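Long-range contacts in endo-beta-1,2-glucanase (Talaromyces funiculosus, PDB 6IMV), which hydrolyses internal beta-1,2-glucosidic linkages in beta-1,2-glucans and is captured here in complex with the disaccharide sophorose: residues I406-Q411 and V493-L498; N29-I34 and F392-G397; I34-F39 and A100-S105; Q86-A91 and L170-A175. One frame throughout, in Å; residues are numbered along the deposited sequence.

Contact 1. Residues I406-Q411 and V493-L498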
# COMPACT_ATOMS: atom_id res chain seq x y z
N ILE A 406 -15.11 11.61 -10.24
CA ILE A 406 -16.18 12.20 -11.04
C ILE A 406 -15.97 11.94 -12.54
O ILE A 406 -16.91 12.03 -13.32
CB ILE A 406 -16.29 13.69 -10.69
CG1 ILE A 406 -17.00 13.83 -9.35
CG2 ILE A 406 -17.00 14.49 -11.77
CD1 ILE A 406 -16.94 15.20 -8.79
N GLY A 407 -14.74 11.61 -12.95
CA GLY A 407 -14.50 11.16 -14.35
C GLY A 407 -15.47 10.05 -14.72
O GLY A 407 -15.92 9.29 -13.86
N LYS A 408 -15.83 9.96 -16.01
CA LYS A 408 -16.75 8.93 -16.46
C LYS A 408 -16.19 7.55 -16.08
O LYS A 408 -15.00 7.30 -16.25
CB LYS A 408 -17.00 9.02 -17.96
CG LYS A 408 -17.78 10.26 -18.38
CD LYS A 408 -19.19 10.24 -17.85
CE LYS A 408 -19.88 11.57 -18.02
NZ LYS A 408 -21.13 11.59 -17.22
N LYS A 409 -17.07 6.71 -15.54
CA LYS A 409 -16.82 5.31 -15.15
C LYS A 409 -15.87 5.20 -13.95
O LYS A 409 -15.39 4.13 -13.69
CB LYS A 409 -16.21 4.50 -16.30
CG LYS A 409 -16.86 4.67 -17.67
CD LYS A 409 -16.18 3.85 -18.75
CE LYS A 409 -16.81 2.49 -18.93
NZ LYS A 409 -18.09 2.55 -19.67
N MET A 410 -15.65 6.28 -13.19
CA MET A 410 -14.61 6.26 -12.17
C MET A 410 -15.18 5.95 -10.78
O MET A 410 -14.41 5.83 -9.82
CB MET A 410 -13.81 7.56 -12.18
CG MET A 410 -12.81 7.61 -13.33
SD MET A 410 -11.68 6.17 -13.31
CE MET A 410 -10.66 6.56 -11.89
N GLN A 411 -16.50 5.75 -10.69
CA GLN A 411 -17.11 5.06 -9.55
C GLN A 411 -17.87 3.84 -10.07
O GLN A 411 -18.38 3.81 -11.21
CB GLN A 411 -18.06 5.95 -8.75
CG GLN A 411 -17.39 7.10 -8.03
CD GLN A 411 -18.38 7.91 -7.23
OE1 GLN A 411 -19.21 8.65 -7.78
NE2 GLN A 411 -18.31 7.76 -5.92
N VAL A 493 -11.54 15.99 -15.29
CA VAL A 493 -11.34 14.95 -16.26
C VAL A 493 -12.30 15.24 -17.42
O VAL A 493 -13.50 15.30 -17.21
CB VAL A 493 -11.58 13.55 -15.68
CG1 VAL A 493 -11.42 12.46 -16.74
CG2 VAL A 493 -10.67 13.27 -14.49
N PRO A 494 -11.81 15.44 -18.67
CA PRO A 494 -12.71 15.66 -19.81
C PRO A 494 -13.74 14.53 -19.99
O PRO A 494 -13.42 13.36 -19.77
CB PRO A 494 -11.74 15.70 -21.01
CG PRO A 494 -10.42 16.13 -20.42
CD PRO A 494 -10.39 15.45 -19.07
N ASP A 495 -14.97 14.90 -20.37
CA ASP A 495 -15.98 13.95 -20.84
C ASP A 495 -15.91 13.89 -22.37
O ASP A 495 -16.19 14.88 -23.03
CB ASP A 495 -17.39 14.35 -20.40
CG ASP A 495 -18.48 13.41 -20.91
OD1 ASP A 495 -18.14 12.37 -21.52
OD2 ASP A 495 -19.66 13.73 -20.67
N THR A 496 -15.54 12.72 -22.90
CA THR A 496 -15.31 12.54 -24.32
C THR A 496 -16.32 11.55 -24.92
O THR A 496 -16.14 11.12 -26.05
CB THR A 496 -13.88 12.03 -24.57
OG1 THR A 496 -13.77 10.73 -24.00
CG2 THR A 496 -12.83 12.95 -24.00
N GLY A 497 -17.35 11.18 -24.16
CA GLY A 497 -18.33 10.23 -24.66
C GLY A 497 -18.31 8.87 -23.96
O GLY A 497 -19.16 8.03 -24.24
N LEU A 498 -17.37 8.65 -23.04
CA LEU A 498 -17.47 7.49 -22.16
C LEU A 498 -18.76 7.59 -21.35
O LEU A 498 -19.14 8.68 -20.95
CB LEU A 498 -16.26 7.42 -21.20
CG LEU A 498 -14.91 7.14 -21.84
CD1 LEU A 498 -13.84 7.02 -20.76
CD2 LEU A 498 -14.95 5.88 -22.70
O HOH W 1 -14.39 11.08 -18.27
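G407 faces V493 with their CA atoms 5.3 Å apart, and K408 faces L498 with a CA to CA distance of 5.9 Å. Neither segment is regular: G407 to M410 form a type II beta turn after helix 394-405, while D495 and L498 meet the K408 side chain. No direct hydrogen bond joins the two backbones. A water spans them, accepting from K408 N at 2.9 Å and donating to the carbonyl of P494. V493 lays CB and CG1 on the bare CA of G407. The K408 side chain bends at CB-CG (chi2 -66°), which carries its methylenes past the far loop, where CG lies 3.3 Å from L498 O. At the root of the chain, K408 CB touches L498 CB at 3.7 Å. D495 has two conformers; in the one described, K408 CE lies 3.4 Å from D495 OD2, and D495 OD1 closes an Asx turn, accepting from G497 N at 3.0 Å. K409 brushes L498 CB with CD, but its NZ leaves to bond V499 O and W66 O, with a cation-pi contact to the W66 ring. In that D495 conformer K408 NZ remains 4.3 Å from D495 OD2, too far for a salt bridge, so their attraction is probably modest, and this partly buried join of the loop between helix 394-405 and strand 411-412 with the C-terminal loop rests mainly on methylene packing and the bridging water.

Contact 2. Residues N29-I34 and F392-G397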
# COMPACT_ATOMS: atom_id res chain seq x y z
N ASN A 29 -16.70 19.76 4.94
CA ASN A 29 -16.99 18.61 5.80
C ASN A 29 -16.34 17.35 5.24
O ASN A 29 -17.02 16.48 4.71
CB ASN A 29 -18.50 18.41 5.99
CG ASN A 29 -18.84 17.45 7.11
OD1 ASN A 29 -17.95 16.78 7.67
ND2 ASN A 29 -20.12 17.36 7.44
N PRO A 30 -15.01 17.19 5.36
CA PRO A 30 -14.33 16.02 4.82
C PRO A 30 -14.89 14.70 5.37
O PRO A 30 -14.98 13.72 4.64
CB PRO A 30 -12.87 16.21 5.25
CG PRO A 30 -12.73 17.70 5.46
CD PRO A 30 -14.08 18.15 5.97
N SER A 31 -15.24 14.70 6.65
CA SER A 31 -15.72 13.50 7.34
C SER A 31 -16.99 12.95 6.68
O SER A 31 -17.14 11.74 6.53
CB SER A 31 -15.94 13.75 8.79
OG SER A 31 -14.69 13.82 9.44
N LYS A 32 -17.90 13.85 6.30
CA LYS A 32 -19.15 13.42 5.71
C LYS A 32 -18.86 12.71 4.38
O LYS A 32 -19.42 11.65 4.09
CB LYS A 32 -20.11 14.59 5.49
CG LYS A 32 -21.43 14.14 4.86
CD LYS A 32 -22.47 15.21 4.67
CE LYS A 32 -23.58 14.70 3.78
NZ LYS A 32 -24.61 15.73 3.55
N PHE A 33 -17.99 13.32 3.57
CA PHE A 33 -17.62 12.75 2.27
C PHE A 33 -16.92 11.40 2.49
O PHE A 33 -17.23 10.43 1.84
CB PHE A 33 -16.73 13.72 1.49
CG PHE A 33 -16.42 13.26 0.09
CD1 PHE A 33 -17.34 13.43 -0.94
CD2 PHE A 33 -15.21 12.65 -0.21
CE1 PHE A 33 -17.05 13.00 -2.23
CE2 PHE A 33 -14.93 12.22 -1.49
CZ PHE A 33 -15.85 12.39 -2.50
N ILE A 34 -15.99 11.36 3.45
CA ILE A 34 -15.21 10.14 3.71
C ILE A 34 -16.14 9.00 4.15
O ILE A 34 -15.89 7.84 3.82
CB ILE A 34 -14.10 10.44 4.74
CG1 ILE A 34 -12.94 11.18 4.08
CG2 ILE A 34 -13.65 9.18 5.46
CD1 ILE A 34 -11.98 11.82 5.03
N PHE A 392 -1.86 13.96 5.57
CA PHE A 392 -1.61 15.34 6.01
C PHE A 392 -2.87 16.20 6.01
O PHE A 392 -3.00 17.10 6.85
CB PHE A 392 -0.52 15.99 5.15
CG PHE A 392 0.86 15.49 5.51
CD1 PHE A 392 1.49 15.96 6.65
CD2 PHE A 392 1.49 14.52 4.75
CE1 PHE A 392 2.73 15.48 7.01
CE2 PHE A 392 2.74 14.04 5.11
CZ PHE A 392 3.35 14.52 6.24
N ASP A 393 -3.78 15.98 5.06
CA ASP A 393 -4.95 16.83 4.91
C ASP A 393 -6.04 16.04 4.18
O ASP A 393 -6.03 15.94 2.97
CB ASP A 393 -4.55 18.12 4.19
CG ASP A 393 -5.66 19.15 4.07
OD1 ASP A 393 -6.85 18.74 4.02
OD2 ASP A 393 -5.32 20.36 4.03
N LYS A 394 -6.98 15.49 4.94
CA LYS A 394 -7.97 14.58 4.39
C LYS A 394 -8.94 15.34 3.46
O LYS A 394 -9.43 14.74 2.52
CB LYS A 394 -8.61 13.74 5.49
CG LYS A 394 -9.42 14.46 6.55
CD LYS A 394 -9.65 13.59 7.77
CE LYS A 394 -10.81 14.10 8.61
NZ LYS A 394 -10.96 13.29 9.85
N GLY A 395 -9.16 16.63 3.70
CA GLY A 395 -9.99 17.44 2.82
C GLY A 395 -9.39 17.57 1.43
O GLY A 395 -10.04 17.29 0.42
N VAL A 396 -8.12 17.99 1.40
CA VAL A 396 -7.41 18.17 0.15
C VAL A 396 -7.30 16.81 -0.56
O VAL A 396 -7.62 16.70 -1.74
CB VAL A 396 -6.04 18.85 0.35
CG1 VAL A 396 -5.21 18.81 -0.91
CG2 VAL A 396 -6.19 20.28 0.84
N GLY A 397 -6.88 15.78 0.19
CA GLY A 397 -6.82 14.40 -0.30
C GLY A 397 -8.11 14.00 -1.01
O GLY A 397 -8.10 13.54 -2.16
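K394, P30 and I34 carry this junction between the first turns of two N-capped helices, 30-41 and 394-405; the two segments lie 358 residues apart in sequence. K394 buries more surface here than any other residue. Its CG sits between the backbone N and the carbonyl carbon (chi1 64°), and from there the chain runs out extended, along the beginning of the opposing helix. The methylenes do most of the touching: CD1 of I34 comes across them at about a right angle, 3.9 Å from K394 CB and nearly as close to CG and CD. Farther out, K394 NZ comes within 3.8 Å of S31 OG, a loose polar approach at the solvent-exposed margin. P30 supplies the second surface. Its ring meets the start of helix 394-405 where there is no side chain in the way, so that P30 CG rests 3.8 Å from G395 CA, while P30 CB also flanks K394 CG at 4.1 Å. On the inner side I34 also packs on M398, one turn farther along helix 394-405, and F33 on M398 and R402, while the F33 ring makes edge-to-face contacts with Y21 and F17. Each helix start is held by its own cap. In helix 30-41, N29 OD1 accepts from K32 N at 3.2 Å, with the donor standing above the carbonyl plane. At the start of helix 394-405, V396 N points almost straight at D393 OD1, 3.0 Å away with an N-H...O angle of 173°, and approaches from above the carboxylate plane.

Contact 3. Residues I34-F39 and A100-S105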
# COMPACT_ATOMS: atom_id res chain seq x y z
N ILE A 34 -15.99 11.36 3.45
CA ILE A 34 -15.21 10.14 3.71
C ILE A 34 -16.14 9.00 4.15
O ILE A 34 -15.89 7.84 3.82
CB ILE A 34 -14.10 10.44 4.74
CG1 ILE A 34 -12.94 11.18 4.08
CG2 ILE A 34 -13.65 9.18 5.46
CD1 ILE A 34 -11.98 11.82 5.03
N ASN A 35 -17.21 9.34 4.88
CA ASN A 35 -18.20 8.37 5.32
C ASN A 35 -18.85 7.68 4.11
O ASN A 35 -19.14 6.48 4.15
CB ASN A 35 -19.23 9.06 6.22
CG ASN A 35 -20.20 8.12 6.87
OD1 ASN A 35 -19.79 7.24 7.62
ND2 ASN A 35 -21.48 8.33 6.61
N ASP A 36 -19.10 8.45 3.05
CA ASP A 36 -19.66 7.91 1.81
C ASP A 36 -18.62 7.03 1.11
O ASP A 36 -18.95 5.94 0.64
CB ASP A 36 -20.19 9.02 0.91
CG ASP A 36 -21.48 9.62 1.43
OD1 ASP A 36 -22.05 9.04 2.37
OD2 ASP A 36 -21.90 10.66 0.90
N VAL A 37 -17.37 7.51 1.07
CA VAL A 37 -16.26 6.82 0.43
C VAL A 37 -16.11 5.41 1.04
O VAL A 37 -16.05 4.42 0.30
CB VAL A 37 -14.95 7.62 0.53
CG1 VAL A 37 -13.75 6.76 0.14
CG2 VAL A 37 -15.01 8.88 -0.29
N LEU A 38 -16.05 5.34 2.37
CA LEU A 38 -15.78 4.10 3.07
C LEU A 38 -16.89 3.07 2.79
O LEU A 38 -16.60 1.88 2.65
CB LEU A 38 -15.67 4.38 4.57
CG LEU A 38 -14.39 5.08 5.01
CD1 LEU A 38 -14.55 5.61 6.43
CD2 LEU A 38 -13.20 4.14 4.90
N PHE A 39 -18.14 3.53 2.74
CA PHE A 39 -19.31 2.67 2.50
C PHE A 39 -19.14 1.92 1.17
O PHE A 39 -19.25 0.69 1.13
CB PHE A 39 -20.61 3.48 2.48
CG PHE A 39 -21.85 2.66 2.26
CD1 PHE A 39 -22.48 2.04 3.33
CD2 PHE A 39 -22.38 2.47 0.99
CE1 PHE A 39 -23.62 1.27 3.14
CE2 PHE A 39 -23.51 1.70 0.80
CZ PHE A 39 -24.13 1.10 1.88
N ALA A 100 -13.51 1.72 10.17
CA ALA A 100 -13.26 0.39 9.62
C ALA A 100 -14.58 -0.41 9.54
O ALA A 100 -14.75 -1.21 8.63
CB ALA A 100 -12.22 -0.35 10.43
N ALA A 101 -15.49 -0.18 10.49
CA ALA A 101 -16.80 -0.85 10.54
C ALA A 101 -17.71 -0.31 9.42
O ALA A 101 -18.49 -1.07 8.84
CB ALA A 101 -17.44 -0.66 11.90
N ARG A 102 -17.61 0.98 9.12
CA ARG A 102 -18.34 1.59 8.00
C ARG A 102 -17.95 0.90 6.68
O ARG A 102 -18.79 0.72 5.82
CB ARG A 102 -18.07 3.10 7.94
CG ARG A 102 -18.74 3.81 6.77
CD ARG A 102 -20.23 3.98 6.97
NE ARG A 102 -20.75 4.91 5.98
CZ ARG A 102 -22.04 5.04 5.69
NH1 ARG A 102 -22.95 4.38 6.38
NH2 ARG A 102 -22.40 5.81 4.68
N PHE A 103 -16.67 0.53 6.56
CA PHE A 103 -16.14 -0.25 5.43
C PHE A 103 -16.63 -1.70 5.50
O PHE A 103 -17.22 -2.19 4.53
CB PHE A 103 -14.61 -0.18 5.42
CG PHE A 103 -13.92 -0.98 4.34
CD1 PHE A 103 -13.69 -2.34 4.50
CD2 PHE A 103 -13.46 -0.37 3.19
CE1 PHE A 103 -13.04 -3.07 3.52
CE2 PHE A 103 -12.81 -1.10 2.20
CZ PHE A 103 -12.59 -2.45 2.37
N LEU A 104 -16.36 -2.39 6.62
CA LEU A 104 -16.53 -3.86 6.71
C LEU A 104 -17.99 -4.24 6.90
O LEU A 104 -18.42 -5.28 6.40
CB LEU A 104 -15.72 -4.41 7.89
CG LEU A 104 -14.50 -5.27 7.57
CD1 LEU A 104 -14.11 -6.11 8.78
CD2 LEU A 104 -14.73 -6.18 6.37
N SER A 105 -18.74 -3.46 7.68
CA SER A 105 -20.03 -3.90 8.22
C SER A 105 -20.91 -2.70 8.55
O SER A 105 -21.31 -2.52 9.70
CB SER A 105 -19.79 -4.77 9.43
OG SER A 105 -20.94 -5.54 9.71
O HOH W 2 -19.55 -1.00 2.96
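R102 reaches across to helix 30-41 and grips the backbone carbonyl of N35: its NE donates to N35 O at 2.9 Å, an almost straight bond in the guanidinium plane, and NH2 adds a weak one to the same oxygen at 3.4 Å. The guanidinium is sandwiched. On one face lies the N35 amide, turned only 12° from it, with ND2 3.3 Å from R102 NH2, two donors and no bond. On the opposite face is F39, whose CB lies 3.7 Å from R102 NH2 and whose ring is inclined by 42°. D36 OD1 makes a long salt bridge to R102 NH2 at 4.0 Å, while D36 OD2 is hydrogen-bonded to Y21 OH, which probably helps place the carboxylate. Nearer the backbone, R102 CG packs on L38 CB, the chain bending at chi2 toward N35. Deeper still, F103 CA directs a CH...O contact of 3.5 Å at L38 O. Farther inward, helix 433-443 packs I443 on L38 and V440 on F103. The axes of the short segments 34-39 and 100-104 approach to 8.2 Å, with 40° between their directions; R102 is a knob in the hole of N35, D36, L38 and F39, a polar single knob-into-hole contact between helices.

Contact 4. Residues Q86-A91 and L170-A175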
# COMPACT_ATOMS: atom_id res chain seq x y z
N GLN A 86 -5.03 -5.64 3.41
CA GLN A 86 -6.15 -6.36 4.01
C GLN A 86 -5.94 -6.48 5.52
O GLN A 86 -6.84 -6.21 6.31
CB GLN A 86 -6.26 -7.72 3.33
CG GLN A 86 -7.40 -8.59 3.84
CD GLN A 86 -7.39 -9.96 3.20
OE1 GLN A 86 -6.38 -10.40 2.66
NE2 GLN A 86 -8.51 -10.65 3.27
N VAL A 87 -4.72 -6.85 5.92
CA VAL A 87 -4.40 -7.06 7.33
C VAL A 87 -4.48 -5.73 8.09
O VAL A 87 -5.04 -5.70 9.20
CB VAL A 87 -3.04 -7.77 7.49
CG1 VAL A 87 -2.51 -7.70 8.92
CG2 VAL A 87 -3.13 -9.22 7.04
N MET A 88 -3.97 -4.65 7.50
CA MET A 88 -4.02 -3.33 8.13
C MET A 88 -5.48 -2.93 8.38
O MET A 88 -5.82 -2.42 9.45
CB MET A 88 -3.33 -2.26 7.26
CG MET A 88 -1.83 -2.27 7.40
SD MET A 88 -1.02 -0.89 6.53
CE MET A 88 -0.99 -1.53 4.86
N LEU A 89 -6.35 -3.16 7.39
CA LEU A 89 -7.79 -2.88 7.52
C LEU A 89 -8.35 -3.68 8.70
O LEU A 89 -9.09 -3.14 9.52
CB LEU A 89 -8.48 -3.23 6.20
CG LEU A 89 -9.97 -2.94 6.06
CD1 LEU A 89 -10.83 -4.05 6.63
CD2 LEU A 89 -10.38 -1.60 6.65
N TYR A 90 -7.99 -4.97 8.76
CA TYR A 90 -8.48 -5.87 9.80
C TYR A 90 -7.96 -5.47 11.19
O TYR A 90 -8.65 -5.71 12.18
CB TYR A 90 -8.13 -7.33 9.49
CG TYR A 90 -8.83 -7.92 8.29
CD1 TYR A 90 -10.00 -7.40 7.78
CD2 TYR A 90 -8.29 -9.04 7.67
CE1 TYR A 90 -10.61 -7.96 6.67
CE2 TYR A 90 -8.89 -9.61 6.57
CZ TYR A 90 -10.06 -9.08 6.07
OH TYR A 90 -10.63 -9.65 4.97
N ALA A 91 -6.77 -4.87 11.26
CA ALA A 91 -6.22 -4.39 12.53
C ALA A 91 -7.14 -3.30 13.10
O ALA A 91 -7.50 -3.35 14.28
CB ALA A 91 -4.80 -3.90 12.35
N LEU A 170 4.69 -7.93 7.14
CA LEU A 170 5.16 -8.25 8.49
C LEU A 170 4.77 -7.16 9.49
O LEU A 170 4.28 -7.47 10.59
CB LEU A 170 6.67 -8.50 8.45
CG LEU A 170 7.06 -9.84 7.84
CD1 LEU A 170 8.53 -9.87 7.48
CD2 LEU A 170 6.70 -10.97 8.79
N TRP A 171 4.94 -5.89 9.12
CA TRP A 171 4.57 -4.78 10.03
C TRP A 171 3.04 -4.67 10.12
O TRP A 171 2.52 -4.22 11.14
CB TRP A 171 5.25 -3.47 9.63
CG TRP A 171 6.73 -3.49 9.88
CD1 TRP A 171 7.72 -3.61 8.95
CD2 TRP A 171 7.39 -3.44 11.16
NE1 TRP A 171 8.94 -3.63 9.56
CE2 TRP A 171 8.77 -3.52 10.92
CE3 TRP A 171 6.95 -3.33 12.49
CZ2 TRP A 171 9.72 -3.50 11.94
CZ3 TRP A 171 7.88 -3.32 13.50
CH2 TRP A 171 9.25 -3.39 13.23
N ALA A 172 2.32 -5.09 9.07
CA ALA A 172 0.85 -5.09 9.13
C ALA A 172 0.38 -6.13 10.17
O ALA A 172 -0.50 -5.86 10.98
CB ALA A 172 0.25 -5.35 7.77
N VAL A 173 1.00 -7.31 10.15
CA VAL A 173 0.69 -8.39 11.09
C VAL A 173 1.07 -7.96 12.51
O VAL A 173 0.35 -8.24 13.46
CB VAL A 173 1.36 -9.72 10.68
CG1 VAL A 173 1.33 -10.76 11.79
CG2 VAL A 173 0.73 -10.28 9.41
N TYR A 174 2.21 -7.28 12.64
CA TYR A 174 2.70 -6.70 13.90
C TYR A 174 1.61 -5.80 14.50
O TYR A 174 1.24 -5.94 15.68
CB TYR A 174 4.02 -5.97 13.62
CG TYR A 174 4.85 -5.54 14.80
CD1 TYR A 174 5.86 -6.36 15.29
CD2 TYR A 174 4.72 -4.27 15.34
CE1 TYR A 174 6.69 -5.94 16.32
CE2 TYR A 174 5.54 -3.85 16.38
CZ TYR A 174 6.52 -4.69 16.88
OH TYR A 174 7.33 -4.26 17.89
N ALA A 175 1.05 -4.91 13.67
CA ALA A 175 -0.07 -4.02 14.06
C ALA A 175 -1.30 -4.84 14.48
O ALA A 175 -1.92 -4.54 15.52
CB ALA A 175 -0.43 -3.10 12.93
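A172 is the first residue of helix 163-182 in this segment to meet helix 80-94, its methyl pressed between two side chains: CB lies 3.7 Å from M88 CG and 3.8 Å from V87 CG1. Its carbonyl is also engaged, since V87 CG1, which stands anti to the backbone N at chi1 165°, rests 3.4 Å from A172 O. V173 follows. Its CB points away from the facing helix, yet CG2 still grazes V87 CG1 at 4.2 Å, and the side chain also touches W195 of helix 186-210. The two short segments run nearly parallel, 14° between their directions and 8.4 Å between their axes, close to the centre of the protein, with the M88 side chain about 13 Å from a bound glucose; this is consistent with neighbouring inner helices of the (alpha/alpha)6 barrel expected for this enzyme. Helix 112-133 backs the other flank, M120 packing on V87. Y174 faces the far side, its hydroxyl bonded to E458 OE1 and its ring in a cation-pi contact with K454. At A175 the small residues meet again one turn on, A91 CB lying 4.5 Å from A175 CB and slightly nearer its carbonyl carbon, while V447 of a loop covers both A175 and M88.

Overall arrangement
Contact 4 is the buried one, made of alanine, valine and methionine side chains between near-parallel helices; contacts 1, 2 and 3 are partly buried and recruit lysine or arginine. The chemistry shifts accordingly: contact 3 uses a direct hydrogen bond and a long salt bridge, contact 2 relies on lysine methylenes, and in contact 1 the loop backbones are linked by a water and no direct hydrogen bond. Contacts 2 and 3 share I34 and use successive turns of helix 30-41, which meets helix 394-405 and then helix 98-104. L89 of helix 80-94 touches F103 and L104, connecting contact 3 to contact 4. Contact 1 lies across the chain's centre from contact 4, their centres about 34 Å apart.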